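Local atomic coordinates of nodulation protein S (Bradyrhizobium sp., PDB entry 3OFK), a protein that probably transfers a methyl group from S-adenosyl-L-methionine to a nitrogen during the synthesis of nod factor, the lipochitooligosaccharide signal of rhizobial nodulation. Residues N54-G59 with T77-M82; R84-A89 with I99-T104; E113-I118 with V141-P146; G147-F152 with L199-N204. One frame throughout, in Å; residues are numbered along the deposited sequence.

Contact 1 of 4, residues N54-G59 with T77-M82. With SAH (S-adenosyl-L-homocysteine), chain E.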
loop_
_atom_site.group_PDB
_atom_site.type_symbol
_atom_site.label_atom_id
_atom_site.label_comp_id
_atom_site.label_asym_id
_atom_site.label_seq_id
_atom_site.Cartn_x
_atom_site.Cartn_y
_atom_site.Cartn_z
ATOM N N ASN A 54 3.279 12.362 -10.894
ATOM C CA ASN A 54 2.291 12.709 -9.876
ATOM C C ASN A 54 1.904 11.434 -9.219
ATOM O O ASN A 54 1.081 10.710 -9.743
ATOM C CB ASN A 54 1.073 13.373 -10.532
ATOM C CG ASN A 54 0.184 14.067 -9.530
ATOM O OD1 ASN A 54 0.645 14.515 -8.485
ATOM N ND2 ASN A 54 -1.108 14.185 -9.863
ATOM N N GLY A 55 2.569 11.106 -8.125
ATOM C CA GLY A 55 2.403 9.795 -7.506
ATOM C C GLY A 55 1.462 9.844 -6.297
ATOM O O GLY A 55 1.345 10.891 -5.646
ATOM N N LEU A 56 0.795 8.718 -6.020
ATOM C CA LEU A 56 -0.050 8.560 -4.805
ATOM C C LEU A 56 0.380 7.327 -3.996
ATOM O O LEU A 56 0.460 6.198 -4.514
ATOM C CB LEU A 56 -1.533 8.456 -5.162
ATOM C CG LEU A 56 -2.541 8.226 -4.002
ATOM C CD1 LEU A 56 -2.635 9.439 -3.078
ATOM C CD2 LEU A 56 -3.935 7.841 -4.509
ATOM N N GLU A 57 0.628 7.505 -2.715
ATOM C CA GLU A 57 0.909 6.363 -1.864
ATOM C C GLU A 57 -0.249 6.251 -0.902
ATOM O O GLU A 57 -0.619 7.274 -0.267
ATOM C CB GLU A 57 2.215 6.525 -1.094
ATOM C CG GLU A 57 2.567 5.229 -0.299
ATOM C CD GLU A 57 3.581 5.391 0.821
ATOM O OE1 GLU A 57 3.846 6.521 1.276
ATOM O OE2 GLU A 57 4.166 4.364 1.242
ATOM N N ILE A 58 -0.844 5.047 -0.835
ATOM C CA ILE A 58 -2.012 4.763 0.045
ATOM C C ILE A 58 -1.574 3.881 1.197
ATOM O O ILE A 58 -1.343 2.677 0.992
ATOM C CB ILE A 58 -3.146 4.063 -0.704
ATOM C CG1 ILE A 58 -3.710 5.009 -1.743
ATOM C CG2 ILE A 58 -4.290 3.614 0.284
ATOM C CD1 ILE A 58 -4.534 4.314 -2.846
ATOM N N GLY A 59 -1.505 4.469 2.398
ATOM C CA GLY A 59 -0.994 3.758 3.593
ATOM C C GLY A 59 0.530 3.852 3.717
ATOM O O GLY A 59 1.252 3.184 2.991
ATOM N N THR A 77 1.611 12.542 -3.421
ATOM C CA THR A 77 0.551 12.640 -2.424
ATOM C C THR A 77 0.516 11.347 -1.611
ATOM O O THR A 77 0.658 10.240 -2.153
ATOM C CB THR A 77 -0.788 12.927 -3.159
ATOM O OG1 THR A 77 -0.598 14.136 -3.897
ATOM C CG2 THR A 77 -2.028 13.027 -2.198
ATOM N N VAL A 78 0.288 11.479 -0.309
ATOM C CA VAL A 78 0.283 10.316 0.592
ATOM C C VAL A 78 -0.999 10.382 1.486
ATOM O O VAL A 78 -1.322 11.424 2.079
ATOM C CB VAL A 78 1.492 10.361 1.500
ATOM C CG1 VAL A 78 1.496 9.155 2.499
ATOM C CG2 VAL A 78 2.781 10.392 0.707
ATOM N N ILE A 79 -1.773 9.306 1.522
ATOM C CA ILE A 79 -2.951 9.283 2.360
ATOM C C ILE A 79 -2.766 8.164 3.358
ATOM O O ILE A 79 -2.034 7.209 3.129
ATOM C CB ILE A 79 -4.297 9.210 1.595
ATOM C CG1 ILE A 79 -4.526 7.864 0.907
ATOM C CG2 ILE A 79 -4.368 10.355 0.530
ATOM C CD1 ILE A 79 -5.993 7.491 0.758
ATOM N N ASP A 80 -3.384 8.359 4.503
ATOM C CA ASP A 80 -3.414 7.381 5.537
ATOM C C ASP A 80 -4.575 7.690 6.476
ATOM O O ASP A 80 -4.852 8.841 6.821
ATOM C CB ASP A 80 -2.110 7.378 6.317
ATOM C CG ASP A 80 -1.899 6.064 7.037
ATOM O OD1 ASP A 80 -2.669 5.748 8.006
ATOM O OD2 ASP A 80 -1.034 5.304 6.554
ATOM N N VAL A 81 -5.267 6.644 6.878
ATOM C CA VAL A 81 -6.410 6.780 7.743
ATOM C C VAL A 81 -5.999 7.216 9.153
ATOM O O VAL A 81 -6.807 7.749 9.900
ATOM C CB VAL A 81 -7.167 5.458 7.811
ATOM C CG1 VAL A 81 -6.436 4.466 8.725
ATOM C CG2 VAL A 81 -8.569 5.700 8.287
ATOM N N MET A 82 -4.727 7.014 9.503
ATOM C CA MET A 82 -4.213 7.349 10.824
ATOM C C MET A 82 -3.389 8.632 10.875
ATOM O O MET A 82 -2.270 8.662 10.359
ATOM C CB MET A 82 -3.342 6.203 11.339
ATOM C CG MET A 82 -4.077 4.838 11.422
ATOM S SD MET A 82 -5.574 4.887 12.420
ATOM C CE MET A 82 -4.883 5.023 14.056
HETATM N N SAH E . 2.254 0.759 2.216
HETATM C CA SAH E . 3.283 0.679 3.248
HETATM C CB SAH E . 2.630 0.651 4.627
HETATM C CG SAH E . 1.782 -0.547 5.025
HETATM S SD SAH E . 1.246 -0.563 6.771
HETATM C C SAH E . 4.236 -0.515 3.086
HETATM O O SAH E . 3.970 -1.446 2.323
HETATM O OXT SAH E . 5.289 -0.562 3.720
HETATM C "C5'" SAH E . -0.482 -0.087 6.433
HETATM C "C4'" SAH E . -0.835 1.387 6.449
HETATM O "O4'" SAH E . -2.149 1.542 5.915
HETATM C "C3'" SAH E . -0.840 2.018 7.841
HETATM O "O3'" SAH E . -0.196 3.299 7.795
HETATM C "C2'" SAH E . -2.340 2.151 8.149
HETATM O "O2'" SAH E . -2.616 3.219 9.022
HETATM C "C1'" SAH E . -2.887 2.398 6.770
HETATM N N9 SAH E . -4.328 2.153 6.535
HETATM C C8 SAH E . -5.093 1.122 7.018
HETATM N N7 SAH E . -6.340 1.254 6.516
HETATM C C5 SAH E . -6.388 2.338 5.722
HETATM C C6 SAH E . -7.435 2.844 4.952
HETATM N N6 SAH E . -8.662 2.258 5.038
HETATM N N1 SAH E . -7.202 3.977 4.213
HETATM C C2 SAH E . -5.935 4.552 4.202
HETATM N N3 SAH E . -4.897 4.009 4.953
HETATM C C4 SAH E . -5.117 2.900 5.693
HETATM O O HOH W 1 0.979 13.690 -6.116
#

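Contact 2 of 4, residues R84-A89 with I99-T104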
loop_
_atom_site.group_PDB
_atom_site.type_symbol
_atom_site.label_atom_id
_atom_site.label_comp_id
_atom_site.label_asym_id
_atom_site.label_seq_id
_atom_site.Cartn_x
_atom_site.Cartn_y
_atom_site.Cartn_z
ATOM N N ARG A 84 -1.438 9.614 13.196
ATOM C CA ARG A 84 -0.096 9.238 13.678
ATOM C C ARG A 84 0.830 8.752 12.538
ATOM O O ARG A 84 2.043 9.012 12.596
ATOM C CB ARG A 84 -0.168 8.214 14.837
ATOM C CG ARG A 84 1.199 7.764 15.431
ATOM C CD ARG A 84 1.771 8.718 16.461
ATOM N NE ARG A 84 2.998 9.426 16.050
ATOM C CZ ARG A 84 3.121 10.748 15.831
ATOM N NH1 ARG A 84 2.088 11.598 15.934
ATOM N NH2 ARG A 84 4.309 11.237 15.492
ATOM N N ALA A 85 0.275 8.130 11.479
ATOM C CA ALA A 85 1.080 7.685 10.336
ATOM C C ALA A 85 1.608 8.900 9.534
ATOM O O ALA A 85 2.798 8.983 9.221
ATOM C CB ALA A 85 0.296 6.742 9.436
ATOM N N ILE A 86 0.712 9.848 9.261
ATOM C CA ILE A 86 1.110 11.103 8.596
ATOM C C ILE A 86 2.215 11.796 9.428
ATOM O O ILE A 86 3.236 12.204 8.883
ATOM C CB ILE A 86 -0.091 12.078 8.422
ATOM C CG1 ILE A 86 -1.291 11.398 7.708
ATOM C CG2 ILE A 86 0.341 13.385 7.764
ATOM C CD1 ILE A 86 -0.970 10.720 6.431
ATOM N N GLY A 87 2.053 11.878 10.737
ATOM C CA GLY A 87 3.000 12.597 11.569
ATOM C C GLY A 87 4.407 12.009 11.525
ATOM O O GLY A 87 5.399 12.739 11.353
ATOM N N ARG A 88 4.487 10.698 11.725
ATOM C CA ARG A 88 5.780 9.967 11.678
ATOM C C ARG A 88 6.449 10.018 10.284
ATOM O O ARG A 88 7.669 10.277 10.178
ATOM C CB ARG A 88 5.564 8.532 12.155
ATOM C CG ARG A 88 5.298 8.431 13.656
ATOM C CD ARG A 88 5.388 7.008 14.143
ATOM N NE ARG A 88 6.781 6.535 14.133
ATOM C CZ ARG A 88 7.222 5.449 14.758
ATOM N NH1 ARG A 88 6.399 4.698 15.503
ATOM N NH2 ARG A 88 8.518 5.143 14.677
ATOM N N ALA A 89 5.651 9.822 9.225
ATOM C CA ALA A 89 6.167 9.726 7.878
ATOM C C ALA A 89 6.661 11.083 7.402
ATOM O O ALA A 89 7.750 11.159 6.809
ATOM C CB ALA A 89 5.123 9.141 6.901
ATOM N N ILE A 99 5.893 16.857 -1.314
ATOM C CA ILE A 99 4.978 15.822 -0.785
ATOM C C ILE A 99 3.738 16.489 -0.128
ATOM O O ILE A 99 3.896 17.482 0.598
ATOM C CB ILE A 99 5.660 14.886 0.245
ATOM C CG1 ILE A 99 7.007 14.362 -0.280
ATOM C CG2 ILE A 99 4.702 13.732 0.660
ATOM C CD1 ILE A 99 7.678 13.281 0.622
ATOM N N SER A 100 2.534 15.961 -0.436
ATOM C CA SER A 100 1.243 16.376 0.157
ATOM C C SER A 100 0.724 15.224 0.990
ATOM O O SER A 100 0.930 14.073 0.588
ATOM C CB SER A 100 0.213 16.568 -0.964
ATOM O OG SER A 100 0.302 17.866 -1.445
ATOM N N TRP A 101 -0.005 15.510 2.071
ATOM C CA TRP A 101 -0.578 14.470 2.907
ATOM C C TRP A 101 -2.042 14.703 3.213
ATOM O O TRP A 101 -2.539 15.849 3.288
ATOM C CB TRP A 101 0.191 14.327 4.230
ATOM C CG TRP A 101 1.684 14.351 4.102
ATOM C CD1 TRP A 101 2.480 15.447 3.884
ATOM C CD2 TRP A 101 2.569 13.235 4.241
ATOM N NE1 TRP A 101 3.795 15.071 3.859
ATOM C CE2 TRP A 101 3.879 13.721 4.085
ATOM C CE3 TRP A 101 2.375 11.862 4.474
ATOM C CZ2 TRP A 101 5.008 12.880 4.150
ATOM C CZ3 TRP A 101 3.483 11.044 4.549
ATOM C CH2 TRP A 101 4.779 11.555 4.371
ATOM N N ALA A 102 -2.739 13.605 3.455
ATOM C CA ALA A 102 -4.123 13.676 3.938
ATOM C C ALA A 102 -4.423 12.513 4.889
ATOM O O ALA A 102 -4.116 11.386 4.578
ATOM C CB ALA A 102 -5.087 13.724 2.755
ATOM N N ALA A 103 -4.990 12.814 6.067
ATOM C CA ALA A 103 -5.392 11.799 7.003
ATOM C C ALA A 103 -6.817 11.454 6.615
ATOM O O ALA A 103 -7.768 12.124 7.018
ATOM C CB ALA A 103 -5.303 12.306 8.480
ATOM N N THR A 104 -6.953 10.481 5.727
ATOM C CA THR A 104 -8.272 10.049 5.263
ATOM C C THR A 104 -8.203 8.581 4.930
ATOM O O THR A 104 -7.168 8.050 4.536
ATOM C CB THR A 104 -8.736 10.799 3.971
ATOM O OG1 THR A 104 -8.450 12.189 4.092
ATOM C CG2 THR A 104 -10.229 10.653 3.749
#

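Contact 3 of 4, residues E113-I118 with V141-P146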
loop_
_atom_site.group_PDB
_atom_site.type_symbol
_atom_site.label_atom_id
_atom_site.label_comp_id
_atom_site.label_asym_id
_atom_site.label_seq_id
_atom_site.Cartn_x
_atom_site.Cartn_y
_atom_site.Cartn_z
ATOM N N GLU A 113 -7.581 15.106 -8.705
ATOM C CA GLU A 113 -6.236 14.619 -9.086
ATOM C C GLU A 113 -6.264 13.294 -9.848
ATOM O O GLU A 113 -6.984 12.353 -9.472
ATOM C CB GLU A 113 -5.354 14.366 -7.842
ATOM C CG GLU A 113 -4.730 15.573 -7.155
ATOM C CD GLU A 113 -3.351 15.904 -7.678
ATOM O OE1 GLU A 113 -3.238 16.670 -8.652
ATOM O OE2 GLU A 113 -2.369 15.412 -7.103
ATOM N N LEU A 114 -5.461 13.222 -10.910
ATOM C CA LEU A 114 -5.137 11.940 -11.537
ATOM C C LEU A 114 -3.643 11.689 -11.349
ATOM O O LEU A 114 -2.836 12.609 -11.513
ATOM C CB LEU A 114 -5.526 11.916 -13.021
ATOM C CG LEU A 114 -7.018 12.162 -13.296
ATOM C CD1 LEU A 114 -7.319 12.250 -14.819
ATOM C CD2 LEU A 114 -7.890 11.110 -12.604
ATOM N N PHE A 115 -3.306 10.450 -10.990
ATOM C CA PHE A 115 -1.937 10.000 -10.665
ATOM C C PHE A 115 -1.401 8.985 -11.679
ATOM O O PHE A 115 -2.077 8.021 -12.036
ATOM C CB PHE A 115 -1.899 9.387 -9.262
ATOM C CG PHE A 115 -2.473 10.283 -8.207
ATOM C CD1 PHE A 115 -1.709 11.303 -7.661
ATOM C CD2 PHE A 115 -3.797 10.138 -7.790
ATOM C CE1 PHE A 115 -2.233 12.152 -6.727
ATOM C CE2 PHE A 115 -4.336 10.992 -6.831
ATOM C CZ PHE A 115 -3.547 12.004 -6.299
ATOM N N ASP A 116 -0.176 9.198 -12.141
ATOM C CA ASP A 116 0.465 8.214 -13.034
ATOM C C ASP A 116 1.109 7.028 -12.274
ATOM O O ASP A 116 1.553 6.046 -12.896
ATOM C CB ASP A 116 1.454 8.881 -13.993
ATOM C CG ASP A 116 2.561 9.637 -13.287
ATOM O OD1 ASP A 116 2.315 10.165 -12.205
ATOM O OD2 ASP A 116 3.677 9.725 -13.829
ATOM N N LEU A 117 1.173 7.115 -10.947
ATOM C CA LEU A 117 1.507 5.959 -10.118
ATOM C C LEU A 117 0.656 5.985 -8.863
ATOM O O LEU A 117 0.595 7.013 -8.183
ATOM C CB LEU A 117 2.968 5.962 -9.680
ATOM C CG LEU A 117 3.422 4.769 -8.820
ATOM C CD1 LEU A 117 3.331 3.421 -9.574
ATOM C CD2 LEU A 117 4.872 5.060 -8.389
ATOM N N ILE A 118 0.016 4.855 -8.565
ATOM C CA ILE A 118 -0.583 4.628 -7.272
ATOM C C ILE A 118 0.035 3.396 -6.655
ATOM O O ILE A 118 0.099 2.335 -7.278
ATOM C CB ILE A 118 -2.080 4.414 -7.400
ATOM C CG1 ILE A 118 -2.719 5.652 -8.022
ATOM C CG2 ILE A 118 -2.679 4.098 -6.035
ATOM C CD1 ILE A 118 -4.218 5.488 -8.306
ATOM N N VAL A 141 -8.998 3.118 -9.334
ATOM C CA VAL A 141 -9.049 3.044 -10.800
ATOM C C VAL A 141 -9.393 4.425 -11.350
ATOM O O VAL A 141 -8.711 4.920 -12.249
ATOM C CB VAL A 141 -10.063 1.994 -11.312
ATOM C CG1 VAL A 141 -10.253 2.094 -12.865
ATOM C CG2 VAL A 141 -9.615 0.616 -10.892
ATOM N N LYS A 142 -10.423 5.044 -10.768
ATOM C CA LYS A 142 -10.868 6.366 -11.187
ATOM C C LYS A 142 -9.753 7.411 -11.113
ATOM O O LYS A 142 -9.655 8.254 -12.007
ATOM C CB LYS A 142 -12.073 6.825 -10.359
ATOM C CG LYS A 142 -12.483 8.292 -10.588
ATOM C CD LYS A 142 -13.650 8.684 -9.655
ATOM C CE LYS A 142 -13.382 10.018 -8.950
ATOM N NZ LYS A 142 -12.281 9.874 -7.950
ATOM N N MET A 143 -8.931 7.366 -10.053
ATOM C CA MET A 143 -7.802 8.321 -9.902
ATOM C C MET A 143 -6.520 7.979 -10.714
ATOM O O MET A 143 -5.513 8.689 -10.582
ATOM C CB MET A 143 -7.383 8.444 -8.424
ATOM C CG MET A 143 -8.414 9.047 -7.476
ATOM S SD MET A 143 -7.715 9.125 -5.789
ATOM C CE MET A 143 -7.644 7.452 -5.267
ATOM N N LEU A 144 -6.519 6.888 -11.486
ATOM C CA LEU A 144 -5.370 6.585 -12.363
ATOM C C LEU A 144 -5.426 7.496 -13.595
ATOM O O LEU A 144 -6.497 7.667 -14.179
ATOM C CB LEU A 144 -5.355 5.116 -12.810
ATOM C CG LEU A 144 -4.389 4.138 -12.149
ATOM C CD1 LEU A 144 -4.433 2.762 -12.829
ATOM C CD2 LEU A 144 -2.958 4.689 -12.151
ATOM N N ALA A 145 -4.288 8.080 -13.967
ATOM C CA ALA A 145 -4.177 8.838 -15.209
ATOM C C ALA A 145 -4.315 7.883 -16.415
ATOM O O ALA A 145 -3.981 6.706 -16.293
ATOM C CB ALA A 145 -2.841 9.561 -15.262
ATOM N N PRO A 146 -4.796 8.384 -17.578
ATOM C CA PRO A 146 -4.969 7.544 -18.776
ATOM C C PRO A 146 -3.838 6.589 -19.207
ATOM O O PRO A 146 -4.111 5.645 -19.968
ATOM C CB PRO A 146 -5.238 8.574 -19.868
ATOM C CG PRO A 146 -6.034 9.604 -19.176
ATOM C CD PRO A 146 -5.453 9.695 -17.772
#

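Contact 4 of 4, residues G147-F152 with L199-N204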
loop_
_atom_site.group_PDB
_atom_site.type_symbol
_atom_site.label_atom_id
_atom_site.label_comp_id
_atom_site.label_asym_id
_atom_site.label_seq_id
_atom_site.Cartn_x
_atom_site.Cartn_y
_atom_site.Cartn_z
ATOM N N GLY A 147 -2.597 6.814 -18.775
ATOM C CA GLY A 147 -1.510 5.864 -19.068
ATOM C C GLY A 147 -0.806 5.306 -17.837
ATOM O O GLY A 147 0.216 4.627 -17.962
ATOM N N GLY A 148 -1.366 5.582 -16.656
ATOM C CA GLY A 148 -0.670 5.375 -15.408
ATOM C C GLY A 148 -0.692 3.949 -14.939
ATOM O O GLY A 148 -1.457 3.135 -15.463
ATOM N N HIS A 149 0.164 3.643 -13.968
ATOM C CA HIS A 149 0.237 2.299 -13.398
ATOM C C HIS A 149 -0.179 2.274 -11.946
ATOM O O HIS A 149 -0.030 3.273 -11.228
ATOM C CB HIS A 149 1.646 1.712 -13.495
ATOM C CG HIS A 149 2.105 1.503 -14.904
ATOM N ND1 HIS A 149 2.588 2.531 -15.683
ATOM C CD2 HIS A 149 2.125 0.396 -15.681
ATOM C CE1 HIS A 149 2.913 2.059 -16.875
ATOM N NE2 HIS A 149 2.634 0.768 -16.902
ATOM N N LEU A 150 -0.670 1.112 -11.530
ATOM C CA LEU A 150 -1.024 0.867 -10.145
ATOM C C LEU A 150 -0.161 -0.298 -9.693
ATOM O O LEU A 150 -0.090 -1.308 -10.377
ATOM C CB LEU A 150 -2.519 0.559 -10.034
ATOM C CG LEU A 150 -3.095 0.292 -8.631
ATOM C CD1 LEU A 150 -4.565 0.790 -8.531
ATOM C CD2 LEU A 150 -2.969 -1.205 -8.263
ATOM N N VAL A 151 0.560 -0.108 -8.602
ATOM C CA VAL A 151 1.433 -1.132 -8.043
ATOM C C VAL A 151 0.799 -1.598 -6.762
ATOM O O VAL A 151 0.692 -0.821 -5.825
ATOM C CB VAL A 151 2.855 -0.601 -7.763
ATOM C CG1 VAL A 151 3.612 -1.568 -6.863
ATOM C CG2 VAL A 151 3.584 -0.420 -9.046
ATOM N N PHE A 152 0.361 -2.859 -6.744
ATOM C CA PHE A 152 -0.360 -3.430 -5.629
ATOM C C PHE A 152 0.473 -4.506 -5.004
ATOM O O PHE A 152 1.171 -5.251 -5.696
ATOM C CB PHE A 152 -1.676 -4.041 -6.119
ATOM C CG PHE A 152 -2.314 -4.994 -5.133
ATOM C CD1 PHE A 152 -3.007 -4.517 -4.000
ATOM C CD2 PHE A 152 -2.211 -6.376 -5.331
ATOM C CE1 PHE A 152 -3.611 -5.405 -3.113
ATOM C CE2 PHE A 152 -2.799 -7.273 -4.436
ATOM C CZ PHE A 152 -3.497 -6.780 -3.313
ATOM N N LEU A 199 2.956 -9.317 -5.394
ATOM C CA LEU A 199 2.896 -7.973 -5.922
ATOM C C LEU A 199 2.589 -8.075 -7.389
ATOM O O LEU A 199 3.046 -9.005 -8.067
ATOM C CB LEU A 199 4.235 -7.232 -5.745
ATOM C CG LEU A 199 4.963 -7.339 -4.404
ATOM C CD1 LEU A 199 6.137 -6.336 -4.308
ATOM C CD2 LEU A 199 3.979 -7.077 -3.316
ATOM N N ALA A 200 1.816 -7.115 -7.875
ATOM C CA ALA A 200 1.473 -7.013 -9.287
ATOM C C ALA A 200 1.397 -5.536 -9.681
ATOM O O ALA A 200 0.910 -4.682 -8.923
ATOM C CB ALA A 200 0.141 -7.720 -9.576
ATOM N N ARG A 201 1.888 -5.257 -10.877
ATOM C CA ARG A 201 1.854 -3.943 -11.460
ATOM C C ARG A 201 0.793 -3.967 -12.544
ATOM O O ARG A 201 0.850 -4.793 -13.467
ATOM C CB ARG A 201 3.232 -3.592 -12.026
ATOM C CG ARG A 201 3.351 -2.194 -12.639
ATOM C CD ARG A 201 4.784 -1.969 -13.097
ATOM N NE ARG A 201 5.033 -0.627 -13.633
ATOM C CZ ARG A 201 5.253 -0.324 -14.918
ATOM N NH1 ARG A 201 5.267 -1.271 -15.863
ATOM N NH2 ARG A 201 5.473 0.950 -15.264
ATOM N N PHE A 202 -0.169 -3.056 -12.423
ATOM C CA PHE A 202 -1.274 -2.952 -13.386
ATOM C C PHE A 202 -1.177 -1.672 -14.211
ATOM O O PHE A 202 -0.671 -0.651 -13.732
ATOM C CB PHE A 202 -2.605 -3.001 -12.644
ATOM C CG PHE A 202 -2.880 -4.324 -11.977
ATOM C CD1 PHE A 202 -3.716 -5.273 -12.581
ATOM C CD2 PHE A 202 -2.344 -4.613 -10.736
ATOM C CE1 PHE A 202 -3.967 -6.474 -11.981
ATOM C CE2 PHE A 202 -2.618 -5.833 -10.115
ATOM C CZ PHE A 202 -3.440 -6.759 -10.743
ATOM N N ARG A 203 -1.618 -1.740 -15.464
ATOM C CA ARG A 203 -1.707 -0.570 -16.313
ATOM C C ARG A 203 -3.162 -0.234 -16.584
ATOM O O ARG A 203 -4.022 -1.113 -16.669
ATOM C CB ARG A 203 -0.980 -0.790 -17.652
ATOM C CG ARG A 203 -0.668 0.516 -18.381
ATOM C CD ARG A 203 0.112 0.333 -19.704
ATOM N NE ARG A 203 -0.598 -0.515 -20.660
ATOM C CZ ARG A 203 -0.356 -1.812 -20.863
ATOM N NH1 ARG A 203 0.598 -2.450 -20.181
ATOM N NH2 ARG A 203 -1.076 -2.480 -21.762
ATOM N N ASN A 204 -3.421 1.056 -16.732
ATOM C CA ASN A 204 -4.742 1.549 -17.028
ATOM C C ASN A 204 -4.928 1.482 -18.521
ATOM O O ASN A 204 -4.346 2.313 -19.239
ATOM C CB ASN A 204 -4.893 3.008 -16.569
ATOM C CG ASN A 204 -6.346 3.467 -16.509
ATOM O OD1 ASN A 204 -7.262 2.657 -16.384
ATOM N ND2 ASN A 204 -6.553 4.775 -16.567
#

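Contact 1 of 4, residues N54-G59 with T77-M82
E57 and V78 sit side by side at the middle of a parallel strand pair whose backbones are tied by four hydrogen bonds. T77 N donates to G55 O and E57 N to T77 O, I79 N to E57 O and G59 N to I79 O, all between 2.8 and 2.9 Å. On the face carrying L56, T77, I58 and I79 the packing is close: L56 CD1 lies 3.7 Å from T77 CG2, and I79, its CG1 held between backbone N and carbonyl carbon (chi1 70°), rests CG1 4.0 Å from I58 CG1. On the face of E57 and V78, the extended glutamate passes along the valine, and its OE1 is bonded to T66 OG1. The N-terminal end is looser. There a water bridges the strands, donating to OD1 of the partly exposed N54 and to G55 O and accepting from T77 OG1. At the other end D80 turns its carboxylate to the cofactor product: OD2 accepts from SAH O3' and from C60 N, while OD1 takes SAH O2' at 2.7 Å and, through its anti lone pair, M82 N in an Asx turn. Replacing D80 by an alanine would probably leave both ribose hydroxyls without their acceptors and M82 N without its tether. G59 O receives the SAH amino group at 2.7 Å, and a side chain on G59 would collide with O4'. A glycine turn after the first strand and an acidic residue closing the second are characteristic elements of the cofactor site of Rossmann-like methyltransferases.

Contact 2 of 4, residues R84-A89 with I99-T104
I86 and W101 pass each other pointing opposite ways, the isoleucine branches filling the angle between the indole and strand 99-103. CG2 of I86 nestles at the root of the tryptophan, 3.7 Å from W101 CB, while CD1, bent back by chi2 of -52°, reaches over the backbone to within 3.7 Å of A102 O. The remaining bump, I86 CG1, meets the small A103 CB at 4.2 Å. One turn along the helix, the indole's six-membered ring pushes into the shallow hollow that A89 offers: A89 CB approaches W101 CZ3 obliquely at 3.4 Å, a tight fit that leaves little room for anything larger than a methyl group. I86 O lies over one face of the indole at some distance, and I99 CG2, offset toward the ring's rim, packs on the other. The helix runs nearly antiparallel to the strand, their axes 8.5 Å apart at closest. The contact thus packs helix 83-92 on strand 99-103 within the beta-alpha-beta unit that starts from strand 73-80. V78 of that first strand touches W101, and C90 and T93 border it too; A85 of helix 83-92 packs against L21 of helix 13-21, while strand 99-103 forms an outermost strand of the sheet within this chain.

Contact 3 of 4, residues E113-I118 with V141-P146
F115 and L144 form a parallel bridge in which F115 N donates to M143 O at 2.9 Å in a nearly straight bond (170°), and A145 N donates to F115 O, also at 2.9 Å, from well above the carbonyl plane. The phenylalanine and M143 side chains lie alongside each other, pointing the same way. F115 has its CG beside the backbone N, opposite the carbonyl carbon (chi1 -53°), which brings CD2 to 3.6 Å from M143 O. M143 SD sits at the ring edge in a Met-aromatic contact, 5.3 Å from the ring centroid. The bridge marks where the chain, leaving helix 130-142, re-enters the sheet: strand 115-121, this helix and strand 148-155 make a beta-alpha-beta crossover, its return beginning at M143 and L144. F115 is also packed on N54 and L56 of the adjacent strand 52-58 and T77 of strand 73-80 beyond it. A serine here would probably leave M143 SD without its aromatic partner and open a gap beside L56 and T77, where the ring packs. I118 CD1 meets L144 CG obliquely at 4.1 Å, and L144 CD2 reaches F115 O at 3.4 Å. On the more exposed side, L114 lays CD2 against K142 O and CB against A145, with P146 CD near CD1. The carboxylates of E113 and D116 turn elsewhere, to R75 in a salt bridge and to N54 N and S53 N.

Contact 4 of 4, residues G147-F152 with L199-N204
G147 O lies near R203 CG, at the exposed start of an antiparallel strand pair. G148 follows with its carbonyl, which accepts from N204 N at 3.1 Å; N204 also reaches back through ND2 to A145 O. At H149 the guanidinium of R201 lies flat on the imidazole, centres 3.5 Å apart and planes at 12°, with NH2 above the ring centre. R201, CG anti to its backbone N (chi1 -178°) and straight from there to NE, runs across to the histidine, which lies opposite R203 in a non-hydrogen-bonded pair. The nitrogens of the two groups are close but poorly angled for bonding, and R201 NH2 gives its hydrogen bond to S49 OG. R203 CG brushes H149 NE2 at 3.6 Å. L150 and F202 form a hydrogen-bonded pair, L150 N to F202 O and F202 N to L150 O, the latter at 2.7 Å and almost straight. This adjacency places strand 196-203, running opposite, between strands 148-155 and 181-189, the 3-2-1-4-5-7-6 order of the class I methyltransferase fold. On the face these two share, L150 CD2 meets F202 CD2 at 4.3 Å, and L150 O lies at the edge of the F202 ring. V151 turns to the other face, where CG2 touches R201 CG at 4.0 Å and L42 and L45 of helix 33-46 close over it. F152 makes two hydrogen bonds with A200, F152 N to A200 O and A200 N to F152 O, both 2.9 Å; its CB comes near F202 CE2, and V172 and L176 of helix 169-179 pack on its side chain.

All four contacts hang on one mixed sheet. Contact 1 joins the second and third strands from the 99-103 edge and touches contact 2, their centres 8 Å apart, where V78 pairs by backbone with S100 and A102 and V78 CG1 lies 3.4 Å from W101 CZ3. On the other side it joins contact 3, centres 12 Å apart, through L56 N to L117 O at 2.8 Å. Contact 3 passes to contact 4 by D116 and I118 binding H149 and V151, centres 10 Å apart. Contacts 2 and 4 are 23 Å apart by centres. SAH is gripped at contact 1, with A85 and T104 of contact 2 touching it; the side chains of M143 and L199 are about 10 and 8 Å from SAH.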